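Local coordinates for protein K5 lyase (Enterobacteria phage k1-5, PDB 2X3H) that probably cleaves the K5 capsular polysaccharide of its bacterial host by an eliminative lyase reaction, as part of a trimeric phage tail spike, at residues S489-G493 with N494-S498; G532-Q535 with A536-V540. All blocks are in the same frame, centred on the assembly; numbering follows the deposited sequence.

Interaction 1. Residues S489-G493 with N494-S498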
loop_
_atom_site.group_PDB
_atom_site.type_symbol
_atom_site.label_atom_id
_atom_site.label_comp_id
_atom_site.label_asym_id
_atom_site.label_seq_id
_atom_site.Cartn_x
_atom_site.Cartn_y
_atom_site.Cartn_z
ATOM N N SER A 489 -12.549 30.033 33.389
ATOM C CA SER A 489 -11.153 29.674 33.606
ATOM C C SER A 489 -10.878 29.205 35.025
ATOM O O SER A 489 -11.644 29.497 35.944
ATOM C CB SER A 489 -10.235 30.852 33.277
ATOM O OG SER A 489 -10.410 31.916 34.203
ATOM N N LEU A 490 -9.779 28.464 35.170
ATOM C CA LEU A 490 -9.217 28.110 36.469
ATOM C C LEU A 490 -7.903 28.889 36.582
ATOM O O LEU A 490 -6.885 28.533 35.973
ATOM C CB LEU A 490 -8.991 26.588 36.546
ATOM C CG LEU A 490 -8.316 26.054 37.808
ATOM C CD1 LEU A 490 -9.016 26.578 39.083
ATOM C CD2 LEU A 490 -8.234 24.523 37.788
ATOM N N THR A 491 -7.961 29.963 37.364
ATOM C CA THR A 491 -6.951 31.009 37.384
ATOM C C THR A 491 -6.545 31.257 38.829
ATOM O O THR A 491 -7.391 31.590 39.665
ATOM C CB THR A 491 -7.557 32.311 36.846
ATOM O OG1 THR A 491 -7.984 32.111 35.490
ATOM C CG2 THR A 491 -6.542 33.473 36.928
ATOM N N ASN A 492 -5.260 31.084 39.140
ATOM C CA ASN A 492 -4.808 31.213 40.540
ATOM C C ASN A 492 -5.599 30.317 41.495
ATOM O O ASN A 492 -5.797 30.657 42.677
ATOM C CB ASN A 492 -4.901 32.663 41.022
ATOM C CG ASN A 492 -4.082 33.614 40.173
ATOM O OD1 ASN A 492 -3.057 33.230 39.608
ATOM N ND2 ASN A 492 -4.531 34.868 40.083
ATOM N N GLY A 493 -6.064 29.180 40.979
ATOM C CA GLY A 493 -6.712 28.163 41.803
ATOM C C GLY A 493 -8.208 28.340 42.042
ATOM O O GLY A 493 -8.794 27.588 42.819
ATOM N N ASN A 494 -8.823 29.323 41.376
ATOM C CA ASN A 494 -10.276 29.543 41.483
ATOM C C ASN A 494 -10.926 29.617 40.106
ATOM O O ASN A 494 -10.302 30.073 39.137
ATOM C CB ASN A 494 -10.580 30.880 42.175
ATOM C CG ASN A 494 -9.944 30.996 43.535
ATOM O OD1 ASN A 494 -10.253 30.235 44.449
ATOM N ND2 ASN A 494 -9.058 31.973 43.684
ATOM N N VAL A 495 -12.201 29.237 40.027
ATOM C CA VAL A 495 -12.972 29.512 38.796
ATOM C C VAL A 495 -13.215 31.021 38.620
ATOM O O VAL A 495 -13.572 31.712 39.586
ATOM C CB VAL A 495 -14.327 28.762 38.801
ATOM C CG1 VAL A 495 -15.198 29.201 37.619
ATOM C CG2 VAL A 495 -14.091 27.232 38.769
ATOM N N ARG A 496 -12.973 31.524 37.407
ATOM C CA ARG A 496 -13.382 32.886 37.029
ATOM C C ARG A 496 -14.325 32.853 35.832
ATOM O O ARG A 496 -14.065 32.145 34.848
ATOM C CB ARG A 496 -12.176 33.780 36.713
ATOM C CG ARG A 496 -11.315 34.111 37.917
ATOM C CD ARG A 496 -10.228 35.096 37.530
ATOM N NE ARG A 496 -9.416 35.445 38.687
ATOM C CZ ARG A 496 -8.336 36.221 38.635
ATOM N NH1 ARG A 496 -7.932 36.728 37.476
ATOM N NH2 ARG A 496 -7.659 36.480 39.751
ATOM N N LEU A 497 -15.412 33.616 35.933
ATOM C CA LEU A 497 -16.407 33.731 34.856
ATOM C C LEU A 497 -16.380 35.153 34.288
ATOM O O LEU A 497 -16.641 36.116 35.008
ATOM C CB LEU A 497 -17.796 33.433 35.418
ATOM C CG LEU A 497 -17.960 32.162 36.260
ATOM C CD1 LEU A 497 -19.352 32.146 36.901
ATOM C CD2 LEU A 497 -17.779 30.943 35.376
ATOM N N SER A 498 -16.058 35.293 33.002
ATOM C CA SER A 498 -15.952 36.628 32.388
ATOM C C SER A 498 -17.282 37.356 32.346
ATOM O O SER A 498 -18.273 36.809 31.856
ATOM C CB SER A 498 -15.427 36.503 30.958
ATOM O OG SER A 498 -14.067 36.111 30.952
HETATM O O HOH W 1 -12.267 33.599 33.150
HETATM O O HOH W 2 -8.589 33.441 41.261
#
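Ser489 and Arg496 exchange two backbone hydrogen bonds across the hairpin, Arg496 N reaching Ser489 O at 2.8 Å. Nearer the turn, Thr491 and Asn494 exchange two more, the longer from Asn494 N to Thr491 O at 3.2 Å. Val495 CA adds a C-H...O contact to Ser489 O. These pairs make a beta hairpin with a two-residue loop, Asn492-Gly493, in a type I' turn, both residues taking the positive phi it requires; it lies within the antiparallel sheet near the C-terminal end of the spike. Among side chains, the Arg496 chain, extended from CG to NE, carries its guanidinium alongside Thr491, whose CG2 lies over one face, offset toward the rim, 3.6 Å from NH1. Asn492 ND2 comes within 3.5 Å of Arg496 NH2, with amide and guanidinium planes 89° apart. Ser489 OG and Thr491 OG1, on the same face of the sheet, hydrogen-bond at 2.8 Å. One water links Ser489 OG to Arg496 O; a second donates to Thr491 O, accepts from Asn494 ND2 and takes a weak bond from Arg496 NE. On the other face, Leu490 and Val495 pack on Arg486 of the second subunit.

Interaction 2. Residues G532-Q535 with A536-V540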
loop_
_atom_site.group_PDB
_atom_site.type_symbol
_atom_site.label_atom_id
_atom_site.label_comp_id
_atom_site.label_asym_id
_atom_site.label_seq_id
_atom_site.Cartn_x
_atom_site.Cartn_y
_atom_site.Cartn_z
ATOM N N GLY A 532 -34.122 36.558 48.442
ATOM C CA GLY A 532 -32.968 35.709 48.731
ATOM C C GLY A 532 -32.887 35.408 50.211
ATOM O O GLY A 532 -33.725 35.868 50.993
ATOM N N PHE A 533 -31.866 34.651 50.600
ATOM C CA PHE A 533 -31.733 34.205 51.975
ATOM C C PHE A 533 -30.279 34.306 52.388
ATOM O O PHE A 533 -29.394 33.795 51.697
ATOM C CB PHE A 533 -32.204 32.754 52.090
ATOM C CG PHE A 533 -33.681 32.591 51.861
ATOM C CD1 PHE A 533 -34.187 32.561 50.580
ATOM C CD2 PHE A 533 -34.553 32.503 52.931
ATOM C CE1 PHE A 533 -35.557 32.435 50.361
ATOM C CE2 PHE A 533 -35.911 32.376 52.721
ATOM C CZ PHE A 533 -36.410 32.344 51.435
ATOM N N THR A 534 -30.041 34.975 53.512
ATOM C CA THR A 534 -28.678 35.208 53.998
ATOM C C THR A 534 -28.694 35.121 55.518
ATOM O O THR A 534 -29.626 35.618 56.155
ATOM C CB THR A 534 -28.144 36.582 53.545
ATOM O OG1 THR A 534 -26.797 36.774 54.000
ATOM C CG2 THR A 534 -29.042 37.736 54.032
ATOM N N GLN A 535 -27.690 34.467 56.094
ATOM C CA GLN A 535 -27.693 34.230 57.539
ATOM C C GLN A 535 -27.512 35.532 58.316
ATOM O O GLN A 535 -28.140 35.742 59.362
ATOM C CB GLN A 535 -26.618 33.201 57.903
ATOM C CG GLN A 535 -26.657 32.732 59.346
ATOM C CD GLN A 535 -25.987 31.381 59.507
ATOM O OE1 GLN A 535 -26.465 30.364 58.984
ATOM N NE2 GLN A 535 -24.870 31.363 60.221
ATOM N N ALA A 536 -26.651 36.405 57.794
ATOM C CA ALA A 536 -26.479 37.764 58.312
ATOM C C ALA A 536 -26.827 38.763 57.209
ATOM O O ALA A 536 -26.502 38.541 56.040
ATOM C CB ALA A 536 -25.051 37.964 58.743
ATOM N N ALA A 537 -27.481 39.867 57.568
ATOM C CA ALA A 537 -27.775 40.911 56.598
ATOM C C ALA A 537 -26.497 41.329 55.860
ATOM O O ALA A 537 -25.412 41.358 56.445
ATOM C CB ALA A 537 -28.398 42.109 57.308
ATOM N N PHE A 538 -26.609 41.656 54.576
ATOM C CA PHE A 538 -25.434 42.118 53.837
ATOM C C PHE A 538 -24.859 43.388 54.476
ATOM O O PHE A 538 -25.593 44.249 54.991
ATOM C CB PHE A 538 -25.765 42.376 52.366
ATOM C CG PHE A 538 -25.826 41.121 51.507
ATOM C CD1 PHE A 538 -25.962 39.858 52.071
ATOM C CD2 PHE A 538 -25.800 41.227 50.122
ATOM C CE1 PHE A 538 -26.030 38.711 51.272
ATOM C CE2 PHE A 538 -25.878 40.089 49.317
ATOM C CZ PHE A 538 -25.996 38.836 49.895
ATOM N N THR A 539 -23.540 43.478 54.455
ATOM C CA THR A 539 -22.825 44.624 54.996
ATOM C C THR A 539 -22.715 45.737 53.963
ATOM O O THR A 539 -22.279 45.519 52.824
ATOM C CB THR A 539 -21.417 44.183 55.420
ATOM O OG1 THR A 539 -21.523 43.120 56.381
ATOM C CG2 THR A 539 -20.627 45.354 55.977
ATOM N N VAL A 540 -23.126 46.940 54.345
ATOM C CA VAL A 540 -23.026 48.081 53.456
ATOM C C VAL A 540 -21.693 48.775 53.680
ATOM O O VAL A 540 -21.435 49.293 54.766
ATOM C CB VAL A 540 -24.184 49.069 53.696
ATOM C CG1 VAL A 540 -24.018 50.298 52.834
ATOM C CG2 VAL A 540 -25.527 48.389 53.433
#
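Thr534, the last strand residue before the chain bends, makes the one hydrogen bond between 532-535 and 536-540: its OG1 donates to Ala536 O at 2.7 Å. The hydroxyl approaches with a C=O...donor angle of 143°, tilted 31° from the carbonyl plane. With OG1 anti to the backbone N (chi1 -178°), the hydroxyl lies beside the carbonyl carbon, on the side from which the chain goes on to Ala536. The same oxygen sits at the rim of the Phe538 ring, in its plane and 3.4 Å from CE1, so the Phe538 side chain meets a polar atom edge-on rather than across a ring face. Thr534 CG2 also lies against the carbonyl of Ala536, 3.3 Å from its O. At Gln535 the chain turns through a helical backbone conformation, and the side chain leaves the backbone directed away from 536-540. The Thr534 hydroxyl thus bonds to the carbonyl two residues on, spanning the bend and joining the end of strand 531-534 to the loop that leads to the short strand 539-540. Both strands pair in parallel with neighbouring subunits: Phe533 and Thr534 with the second, Gly532, Thr539 and Val540 with the third. Between them, Phe538 stacks edge-to-face with Phe538 of each of these two subunits, at the C-terminal end of the trimer.

How the interactions relate
After a short N-terminal region with two helices, the chain builds stacked parallel strands, consistent with a beta-helix, then the C-terminal region that holds both contacts. Interaction 1 comes first, closing a tight hairpin between strands 485-491 and 494-498 inside a five-stranded antiparallel sheet. The chain continues through strands 504-507 and 511-514 of that sheet and through strand 521-522 before interaction 2 rounds the bend from strand 531-534 to 539-540. The two contacts follow in series, neither nested nor crossed, with centres about 25 Å apart. The sheet of interaction 1 is built within one chain although its residues pack on other subunits, whereas the strands flanking interaction 2 pair with strands of other subunits.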